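Local coordinates for protein spectinomycin 9-adenylyltransferase (Enterococcus faecalis, PDB 6XZ0) that transfers an adenylyl group from ATP to the 9-hydroxyl of spectinomycin, making bacteria resistant to this antibiotic but not to streptomycin, at residues 6-11 / 81-86; 47-52 / 85-90; 73-78 / 106-111. One frame throughout, in Å; residues are numbered along the deposited sequence.

The three contacts sit close together in the nucleotidyltransferase domain, their centres 11 to 14 Å apart, around strand 85-91 of the mixed sheet. Interaction 1 packs the start of helix 8-23 against the approach to that strand and shares Ile85 and Glu86 with interaction 2, which pairs it with strand 47-53. Interaction 3 joins the loop before it to the end of strand 103-108, its sheet neighbour on the other side. Along the chain the segments run 6-11, 47-52, 73-78, 81-86 with 85-90, then 106-111, so interaction 3 alternates with each of the other two. Each contact has a residue touching spectinomycin, Tyr84, Glu86 or Trp111, so the antibiotic lies at one end of these central strands.

Interaction 1 of 3, residues 6-11 / 81-86; sequences LNTYEQ and NLRYIE. With SCM (spectinomycin), chain B.
The flat amide of Gln11 and the guanidinium of Arg83 are turned 70° against each other, the amide serving the backbone of Arg83 and the guanidinium lying obliquely beside the methyl of Thr8. Gln11 NE2 donates to Arg83 O at 3.2 Å; the acceptor lies close to the amide plane, and the donor sits in the carbonyl plane on a lone pair. The same NE2 also reaches Ile72 O, so two backbone oxygens hold the amide, while Gln11 OE1 rests 3.6 Å from Arg83 CG. On the neighbouring Tyr84 ring, the C2M methyl of spectinomycin sits over the centre of one face, 3.6 Å above the plane, a CH-pi type of approach. Thr8 CG2 comes to 3.3 Å from Arg83 NE, alongside a guanidinium whose NH1 is bonded to Lys42 O. Arg83 gets there because its chain starts between the backbone N and carbonyl carbon (chi1 54°) and bends again at chi3. Segment 6-11 leads into helix 8-23, which is opened by a capping box: Asn7 OD1, at the N-cap, accepts from Glu10 N at 3.1 Å, and Glu10 OE1 in turn accepts from Asn7 N, which meets it from above the carboxylate plane. This helix start of the nucleotidyltransferase domain thus lies against the chain entering strand 85-91. Apolar packing fills in around the amide: Leu82 CD2 meets Leu6 CB at 4.1 Å and also lies 3.8 Å from Gln11 NE2, while Ile85 CD1 comes to 4.0 Å from that same nitrogen. Behind Ile85, Val15 of the same helix continues the packing, and Leu47 of the adjoining strand touches both Gln11 and Arg83.

Interaction 2 of 3, residues 47-52 / 85-90; sequences LDFLVV and IELTII. With SCM (spectinomycin), chain B.
Glu86 O is approached by two donors from strand 47-52: Phe49 N makes a 2.8 Å hydrogen bond to it, and the CA-H of Asp48 adds a weaker contact. The ladder continues with Glu86 N to Leu47 O at 3.0 Å, nearly straight at 176°, then Thr88 N to Phe49 O, Val51 N to Thr88 O and Ile90 N to Val51 O. Both strands run the same way, 15° apart. On one face, Leu87 CD1 touches both Val51 CG2 at 3.7 Å and Phe49 CB at 3.9 Å, while Ile85 CG2 sits at the edge of the Phe49 ring; Ile12 and Leu19 of helix 8-23 cover this side. The other face carries Leu50, whose CG stands anti to the backbone N (chi1 174°), putting CD1 3.4 Å from Thr88 OG1; helix 129-139 covers that region. On the same face as Leu50 and Thr88, Asp48 and Glu86 lie side by side and point the same way, Asp48 OD1 and Glu86 OE1 4.5 Å apart. Spectinomycin O11 donates to Glu86 OE1 at 3.0 Å, and Asp180 also binds the ligand. Joined through helix 59-69, the two strands form a beta-alpha-beta unit, with Asp48 in the Asp-x-Asp pattern familiar from this nucleotidyltransferase superfamily.

Interaction 3 of 3, residues 73-78 / 106-111; sequences SKKIGD and FIYGEW. With SCM (spectinomycin), chain B.
Ser73 turns OG anti to its backbone N (chi1 170°) while Glu110 bends at chi2 (82°), which folds its carboxylate back against the loop 73-78 beside that hydroxyl. Ser73 OG donates to Glu110 OE1; the modelled separation of 2.4 Å is too short to be trusted in detail. The other carboxylate oxygen meets Lys75, whose chain is likewise bent at chi2 and crosses the glutamate at about a right angle, so that Lys75 NZ forms a salt bridge with Glu110 OE2 at 3.1 Å, coming from above the carboxylate plane. That ammonium also bonds to Arg70 O. From within its own segment, Tyr108 OH donates to Glu110 OE2, again at a doubtfully short distance, and Gln113 NE2 supplies another hydrogen bond to this oxygen. The Tyr108 ring lies against the Ser73 methylene, Tyr108 OH being 4.0 Å from Ser73 CB. Farther along, where a type I turn runs from Lys75 to Asp78, Ile76 lays CD1 3.6 Å from Glu110 O and 4.3 Å from Trp111 CA. Glu110 and Trp111 begin a 3-10 segment, and the indole is sandwiched: Gly109 C lies above one face, displaced toward the rim, and spectinomycin C8 sits over the centre of the opposite face, 3.8 Å above the plane. Trp111 is therefore a wall of the antibiotic site, and Glu110 ties the backbone that carries it to the loop. The salt bridge from Lys75 and the hydrogen bond from Gln113 would probably help to offset the cost of burying a charged carboxylate at Glu110.

Interaction 1 of 3, residues 6-11 / 81-86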
# COMPACT_ATOMS: atom_id res chain seq x y z
N LEU A 6 22.42 4.32 -4.24
CA LEU A 6 21.24 4.56 -5.04
C LEU A 6 20.41 5.68 -4.42
O LEU A 6 20.21 5.72 -3.21
CB LEU A 6 20.37 3.30 -5.18
CG LEU A 6 20.80 2.21 -6.16
CD1 LEU A 6 19.63 1.28 -6.45
CD2 LEU A 6 21.33 2.81 -7.44
N ASN A 7 19.92 6.58 -5.27
CA ASN A 7 18.91 7.56 -4.87
C ASN A 7 17.59 7.20 -5.55
O ASN A 7 17.50 6.22 -6.31
CB ASN A 7 19.38 8.98 -5.19
CG ASN A 7 19.21 9.37 -6.66
OD1 ASN A 7 19.02 8.53 -7.53
ND2 ASN A 7 19.29 10.67 -6.93
N THR A 8 16.56 8.00 -5.28
CA THR A 8 15.22 7.60 -5.69
C THR A 8 15.02 7.68 -7.20
O THR A 8 14.20 6.93 -7.74
CB THR A 8 14.17 8.46 -4.97
OG1 THR A 8 13.93 9.65 -5.72
CG2 THR A 8 14.65 8.82 -3.58
N TYR A 9 15.76 8.55 -7.89
CA TYR A 9 15.66 8.57 -9.35
C TYR A 9 16.15 7.25 -9.94
O TYR A 9 15.53 6.70 -10.85
CB TYR A 9 16.46 9.73 -9.93
CG TYR A 9 16.62 9.63 -11.44
CD1 TYR A 9 15.56 9.95 -12.29
CD2 TYR A 9 17.81 9.20 -12.01
CE1 TYR A 9 15.70 9.86 -13.66
CE2 TYR A 9 17.95 9.10 -13.38
CZ TYR A 9 16.89 9.43 -14.20
OH TYR A 9 17.03 9.34 -15.57
N GLU A 10 17.28 6.74 -9.43
CA GLU A 10 17.74 5.43 -9.86
C GLU A 10 16.73 4.35 -9.49
O GLU A 10 16.47 3.44 -10.29
CB GLU A 10 19.11 5.14 -9.23
CG GLU A 10 20.25 5.95 -9.84
CD GLU A 10 21.38 6.23 -8.86
OE1 GLU A 10 21.26 7.18 -8.07
OE2 GLU A 10 22.39 5.49 -8.89
N GLN A 11 16.12 4.46 -8.31
CA GLN A 11 15.12 3.48 -7.89
C GLN A 11 13.95 3.43 -8.86
O GLN A 11 13.51 2.35 -9.27
CB GLN A 11 14.63 3.81 -6.48
CG GLN A 11 15.59 3.40 -5.37
CD GLN A 11 15.00 3.59 -3.99
OE1 GLN A 11 14.88 4.71 -3.50
NE2 GLN A 11 14.63 2.48 -3.35
N ASN A 81 19.02 6.31 2.96
CA ASN A 81 18.14 7.13 2.13
C ASN A 81 17.20 6.29 1.26
O ASN A 81 16.22 6.83 0.74
CB ASN A 81 18.96 8.06 1.24
CG ASN A 81 19.17 9.42 1.86
OD1 ASN A 81 20.02 9.60 2.73
ND2 ASN A 81 18.40 10.40 1.41
N LEU A 82 17.50 5.00 1.09
CA LEU A 82 16.61 4.13 0.33
C LEU A 82 15.23 4.11 0.96
O LEU A 82 15.08 4.19 2.18
CB LEU A 82 17.19 2.72 0.26
CG LEU A 82 18.47 2.46 -0.53
CD1 LEU A 82 19.34 1.44 0.18
CD2 LEU A 82 18.14 1.99 -1.94
N ARG A 83 14.20 4.01 0.11
CA ARG A 83 12.83 3.92 0.57
C ARG A 83 12.21 2.61 0.10
O ARG A 83 12.65 2.02 -0.89
CB ARG A 83 11.99 5.10 0.07
CG ARG A 83 12.02 5.31 -1.43
CD ARG A 83 11.42 6.65 -1.80
NE ARG A 83 12.31 7.76 -1.50
CZ ARG A 83 11.91 9.01 -1.26
NH1 ARG A 83 10.62 9.31 -1.29
NH2 ARG A 83 12.80 9.96 -1.00
N TYR A 84 11.20 2.15 0.83
CA TYR A 84 10.55 0.89 0.51
C TYR A 84 9.95 0.93 -0.88
O TYR A 84 9.48 1.96 -1.36
CB TYR A 84 9.45 0.56 1.53
CG TYR A 84 9.93 0.41 2.95
CD1 TYR A 84 10.88 -0.55 3.28
CD2 TYR A 84 9.42 1.21 3.96
CE1 TYR A 84 11.32 -0.69 4.59
CE2 TYR A 84 9.85 1.07 5.26
CZ TYR A 84 10.80 0.12 5.57
OH TYR A 84 11.22 -0.01 6.88
N ILE A 85 9.97 -0.23 -1.55
CA ILE A 85 9.36 -0.39 -2.86
C ILE A 85 8.23 -1.41 -2.72
O ILE A 85 8.47 -2.56 -2.34
CB ILE A 85 10.38 -0.82 -3.92
CG1 ILE A 85 11.22 0.38 -4.35
CG2 ILE A 85 9.67 -1.44 -5.12
CD1 ILE A 85 12.24 0.07 -5.41
N GLU A 86 7.01 -0.97 -3.01
CA GLU A 86 5.81 -1.80 -2.92
C GLU A 86 5.16 -1.81 -4.30
O GLU A 86 4.63 -0.79 -4.75
CB GLU A 86 4.86 -1.25 -1.86
CG GLU A 86 4.03 -2.30 -1.14
CD GLU A 86 3.22 -1.70 -0.00
OE1 GLU A 86 3.83 -1.14 0.93
OE2 GLU A 86 1.97 -1.79 -0.05
O1 SCM B . 5.26 -1.55 5.04
C2 SCM B . 6.63 -1.63 5.47
C2M SCM B . 7.46 -1.97 4.26
C3 SCM B . 6.73 -2.67 6.58
C4 SCM B . 5.76 -2.35 7.68
O4 SCM B . 6.08 -2.35 8.84
C5 SCM B . 4.33 -2.01 7.20
O5 SCM B . 3.62 -1.39 8.22
C6 SCM B . 4.39 -1.04 6.01
O1B SCM B . 3.71 -3.25 6.89
O2B SCM B . 3.13 -0.95 5.39
C7 SCM B . 2.46 -3.10 6.20
C8 SCM B . 1.95 -4.48 5.81
N8 SCM B . 1.60 -5.28 6.99
C8M SCM B . 2.65 -6.21 7.41
C9 SCM B . 0.70 -4.37 4.93
O9 SCM B . -0.37 -3.86 5.71
C10 SCM B . 0.95 -3.48 3.71
N10 SCM B . -0.26 -3.48 2.88
C1M SCM B . -1.17 -2.37 3.16
C11 SCM B . 1.41 -2.08 4.14
O11 SCM B . 1.69 -1.29 2.99
C12 SCM B . 2.68 -2.24 4.97

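Interaction 2 of 3, residues 47-52 / 85-90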
# COMPACT_ATOMS: atom_id res chain seq x y z
N LEU A 47 7.56 4.17 -2.27
CA LEU A 47 7.37 4.08 -3.72
C LEU A 47 6.37 2.97 -4.01
O LEU A 47 6.73 1.79 -4.03
CB LEU A 47 8.70 3.83 -4.42
CG LEU A 47 9.65 5.02 -4.43
CD1 LEU A 47 10.98 4.63 -5.04
CD2 LEU A 47 9.03 6.20 -5.17
N ASP A 48 5.12 3.35 -4.26
CA ASP A 48 4.04 2.40 -4.53
C ASP A 48 3.82 2.32 -6.04
O ASP A 48 3.28 3.25 -6.64
CB ASP A 48 2.76 2.80 -3.80
CG ASP A 48 3.02 3.24 -2.38
OD1 ASP A 48 3.72 2.51 -1.64
OD2 ASP A 48 2.52 4.32 -1.99
N PHE A 49 4.23 1.21 -6.64
CA PHE A 49 4.04 0.98 -8.07
C PHE A 49 2.81 0.13 -8.31
O PHE A 49 2.45 -0.73 -7.50
CB PHE A 49 5.26 0.29 -8.68
CG PHE A 49 6.50 1.13 -8.69
CD1 PHE A 49 7.46 0.99 -7.70
CD2 PHE A 49 6.72 2.06 -9.70
CE1 PHE A 49 8.61 1.76 -7.71
CE2 PHE A 49 7.86 2.84 -9.71
CZ PHE A 49 8.81 2.69 -8.72
N LEU A 50 2.15 0.37 -9.44
CA LEU A 50 1.06 -0.46 -9.92
C LEU A 50 1.35 -0.87 -11.35
O LEU A 50 1.64 -0.02 -12.20
CB LEU A 50 -0.29 0.28 -9.84
CG LEU A 50 -1.48 -0.45 -10.46
CD1 LEU A 50 -1.64 -1.84 -9.85
CD2 LEU A 50 -2.76 0.35 -10.29
N VAL A 51 1.29 -2.17 -11.62
CA VAL A 51 1.66 -2.74 -12.91
C VAL A 51 0.47 -3.50 -13.46
O VAL A 51 -0.14 -4.31 -12.75
CB VAL A 51 2.89 -3.66 -12.78
CG1 VAL A 51 3.16 -4.37 -14.09
CG2 VAL A 51 4.10 -2.86 -12.34
N VAL A 52 0.14 -3.25 -14.72
CA VAL A 52 -0.94 -3.94 -15.42
C VAL A 52 -0.33 -4.83 -16.48
O VAL A 52 0.47 -4.37 -17.31
CB VAL A 52 -1.94 -2.94 -16.05
CG1 VAL A 52 -3.16 -3.68 -16.58
CG2 VAL A 52 -2.34 -1.89 -15.03
N ILE A 85 9.97 -0.23 -1.55
CA ILE A 85 9.36 -0.39 -2.86
C ILE A 85 8.23 -1.41 -2.72
O ILE A 85 8.47 -2.56 -2.34
CB ILE A 85 10.38 -0.82 -3.92
CG1 ILE A 85 11.22 0.38 -4.35
CG2 ILE A 85 9.67 -1.44 -5.12
CD1 ILE A 85 12.24 0.07 -5.41
N GLU A 86 7.01 -0.97 -3.01
CA GLU A 86 5.81 -1.80 -2.92
C GLU A 86 5.16 -1.81 -4.30
O GLU A 86 4.63 -0.79 -4.75
CB GLU A 86 4.86 -1.25 -1.86
CG GLU A 86 4.03 -2.30 -1.14
CD GLU A 86 3.22 -1.70 -0.00
OE1 GLU A 86 3.83 -1.14 0.93
OE2 GLU A 86 1.97 -1.79 -0.05
N LEU A 87 5.22 -2.96 -4.97
CA LEU A 87 4.69 -3.10 -6.32
C LEU A 87 3.68 -4.23 -6.35
O LEU A 87 3.96 -5.34 -5.87
CB LEU A 87 5.82 -3.35 -7.34
CG LEU A 87 5.49 -3.62 -8.81
CD1 LEU A 87 6.67 -3.21 -9.68
CD2 LEU A 87 5.16 -5.08 -9.09
N THR A 88 2.50 -3.95 -6.91
CA THR A 88 1.46 -4.94 -7.11
C THR A 88 1.17 -5.07 -8.60
O THR A 88 1.11 -4.07 -9.32
CB THR A 88 0.18 -4.58 -6.36
OG1 THR A 88 -0.65 -3.75 -7.18
CG2 THR A 88 0.51 -3.83 -5.08
N ILE A 89 1.00 -6.31 -9.06
CA ILE A 89 0.68 -6.60 -10.46
C ILE A 89 -0.74 -7.11 -10.54
O ILE A 89 -1.12 -8.04 -9.81
CB ILE A 89 1.66 -7.62 -11.06
CG1 ILE A 89 3.09 -7.09 -11.03
CG2 ILE A 89 1.26 -7.96 -12.49
CD1 ILE A 89 4.07 -7.97 -11.76
N ILE A 90 -1.53 -6.52 -11.43
CA ILE A 90 -2.88 -6.99 -11.71
C ILE A 90 -2.98 -7.29 -13.20
O ILE A 90 -2.21 -6.79 -14.02
CB ILE A 90 -3.96 -5.99 -11.28
CG1 ILE A 90 -4.07 -4.84 -12.28
CG2 ILE A 90 -3.68 -5.46 -9.88
CD1 ILE A 90 -5.19 -3.88 -11.99
O1 SCM B . 5.26 -1.55 5.04
C2 SCM B . 6.63 -1.63 5.47
C2M SCM B . 7.46 -1.97 4.26
C3 SCM B . 6.73 -2.67 6.58
C4 SCM B . 5.76 -2.35 7.68
O4 SCM B . 6.08 -2.35 8.84
C5 SCM B . 4.33 -2.01 7.20
O5 SCM B . 3.62 -1.39 8.22
C6 SCM B . 4.39 -1.04 6.01
O1B SCM B . 3.71 -3.25 6.89
O2B SCM B . 3.13 -0.95 5.39
C7 SCM B . 2.46 -3.10 6.20
C8 SCM B . 1.95 -4.48 5.81
N8 SCM B . 1.60 -5.28 6.99
C8M SCM B . 2.65 -6.21 7.41
C9 SCM B . 0.70 -4.37 4.93
O9 SCM B . -0.37 -3.86 5.71
C10 SCM B . 0.95 -3.48 3.71
N10 SCM B . -0.26 -3.48 2.88
C1M SCM B . -1.17 -2.37 3.16
C11 SCM B . 1.41 -2.08 4.14
O11 SCM B . 1.69 -1.29 2.99
C12 SCM B . 2.68 -2.24 4.97

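Interaction 3 of 3, residues 73-78 / 106-111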
# COMPACT_ATOMS: atom_id res chain seq x y z
N SER A 73 15.52 -2.20 -3.36
CA SER A 73 14.61 -1.67 -2.35
C SER A 73 15.29 -1.52 -1.00
O SER A 73 16.41 -2.00 -0.77
CB SER A 73 13.38 -2.57 -2.24
OG SER A 73 12.59 -2.22 -1.11
N LYS A 74 14.60 -0.83 -0.10
CA LYS A 74 15.09 -0.59 1.25
C LYS A 74 14.59 -1.67 2.20
O LYS A 74 13.40 -1.99 2.21
CB LYS A 74 14.62 0.78 1.76
CG LYS A 74 14.83 0.97 3.26
CD LYS A 74 13.74 1.84 3.88
CE LYS A 74 14.00 2.05 5.37
NZ LYS A 74 13.10 3.08 5.96
N LYS A 75 15.50 -2.23 2.99
CA LYS A 75 15.12 -3.19 4.01
C LYS A 75 14.64 -2.47 5.26
O LYS A 75 14.99 -1.32 5.51
CB LYS A 75 16.30 -4.12 4.33
CG LYS A 75 16.94 -4.74 3.09
CD LYS A 75 15.90 -5.33 2.16
CE LYS A 75 16.54 -6.02 0.97
NZ LYS A 75 15.51 -6.58 0.04
N ILE A 76 13.81 -3.17 6.04
CA ILE A 76 13.09 -2.53 7.14
C ILE A 76 14.05 -1.92 8.16
O ILE A 76 13.75 -0.87 8.75
CB ILE A 76 12.13 -3.54 7.80
CG1 ILE A 76 11.37 -4.32 6.73
CG2 ILE A 76 11.16 -2.82 8.73
CD1 ILE A 76 10.52 -5.44 7.28
N GLY A 77 15.20 -2.54 8.37
CA GLY A 77 16.17 -1.99 9.30
C GLY A 77 17.14 -0.99 8.71
O GLY A 77 17.91 -0.38 9.45
N ASP A 78 17.12 -0.81 7.39
CA ASP A 78 18.06 0.07 6.71
C ASP A 78 17.92 1.51 7.19
O ASP A 78 16.89 2.15 6.97
CB ASP A 78 17.86 0.00 5.20
CG ASP A 78 19.10 0.41 4.42
OD1 ASP A 78 19.22 0.03 3.24
OD2 ASP A 78 19.96 1.11 5.00
N PHE A 106 0.53 -10.64 -8.48
CA PHE A 106 1.85 -10.60 -7.88
C PHE A 106 1.91 -9.42 -6.91
O PHE A 106 1.18 -8.44 -7.05
CB PHE A 106 2.94 -10.48 -8.95
CG PHE A 106 4.31 -10.22 -8.40
CD1 PHE A 106 5.08 -11.25 -7.90
CD2 PHE A 106 4.84 -8.93 -8.39
CE1 PHE A 106 6.35 -11.02 -7.40
CE2 PHE A 106 6.10 -8.69 -7.88
CZ PHE A 106 6.86 -9.73 -7.39
N ILE A 107 2.78 -9.54 -5.91
CA ILE A 107 2.98 -8.49 -4.92
C ILE A 107 4.41 -8.54 -4.42
O ILE A 107 4.89 -9.60 -3.99
CB ILE A 107 1.99 -8.61 -3.74
CG1 ILE A 107 2.38 -7.66 -2.61
CG2 ILE A 107 1.93 -10.04 -3.23
CD1 ILE A 107 2.26 -6.20 -2.96
N TYR A 108 5.10 -7.41 -4.48
CA TYR A 108 6.36 -7.25 -3.77
C TYR A 108 6.14 -6.36 -2.55
O TYR A 108 5.45 -5.35 -2.62
CB TYR A 108 7.46 -6.64 -4.66
CG TYR A 108 8.81 -6.59 -3.97
CD1 TYR A 108 9.69 -7.66 -4.06
CD2 TYR A 108 9.20 -5.49 -3.22
CE1 TYR A 108 10.92 -7.63 -3.43
CE2 TYR A 108 10.42 -5.45 -2.58
CZ TYR A 108 11.28 -6.52 -2.69
OH TYR A 108 12.51 -6.48 -2.06
N GLY A 109 6.74 -6.77 -1.44
CA GLY A 109 6.68 -6.01 -0.21
C GLY A 109 7.77 -6.47 0.74
O GLY A 109 8.03 -7.68 0.82
N GLU A 110 8.41 -5.55 1.45
CA GLU A 110 9.54 -5.94 2.28
C GLU A 110 9.10 -6.59 3.59
O GLU A 110 9.93 -7.23 4.25
CB GLU A 110 10.43 -4.72 2.56
CG GLU A 110 11.91 -5.05 2.45
CD GLU A 110 12.40 -5.04 1.02
OE1 GLU A 110 12.67 -3.94 0.49
OE2 GLU A 110 12.51 -6.12 0.41
N TRP A 111 7.83 -6.45 3.98
CA TRP A 111 7.33 -7.26 5.08
C TRP A 111 7.22 -8.73 4.71
O TRP A 111 7.07 -9.57 5.60
CB TRP A 111 5.96 -6.73 5.54
CG TRP A 111 4.83 -7.03 4.60
CD1 TRP A 111 3.97 -8.09 4.67
CD2 TRP A 111 4.42 -6.25 3.47
NE1 TRP A 111 3.06 -8.03 3.64
CE2 TRP A 111 3.32 -6.91 2.89
CE3 TRP A 111 4.89 -5.07 2.89
CZ2 TRP A 111 2.67 -6.41 1.76
CZ3 TRP A 111 4.24 -4.58 1.77
CH2 TRP A 111 3.15 -5.25 1.21
O1 SCM B . 5.26 -1.55 5.04
C2 SCM B . 6.63 -1.63 5.47
C2M SCM B . 7.46 -1.97 4.26
C3 SCM B . 6.73 -2.67 6.58
C4 SCM B . 5.76 -2.35 7.68
O4 SCM B . 6.08 -2.35 8.84
C5 SCM B . 4.33 -2.01 7.20
O5 SCM B . 3.62 -1.39 8.22
C6 SCM B . 4.39 -1.04 6.01
O1B SCM B . 3.71 -3.25 6.89
O2B SCM B . 3.13 -0.95 5.39
C7 SCM B . 2.46 -3.10 6.20
C8 SCM B . 1.95 -4.48 5.81
N8 SCM B . 1.60 -5.28 6.99
C8M SCM B . 2.65 -6.21 7.41
C9 SCM B . 0.70 -4.37 4.93
O9 SCM B . -0.37 -3.86 5.71
C10 SCM B . 0.95 -3.48 3.71
N10 SCM B . -0.26 -3.48 2.88
C1M SCM B . -1.17 -2.37 3.16
C11 SCM B . 1.41 -2.08 4.14
O11 SCM B . 1.69 -1.29 2.99
C12 SCM B . 2.68 -2.24 4.97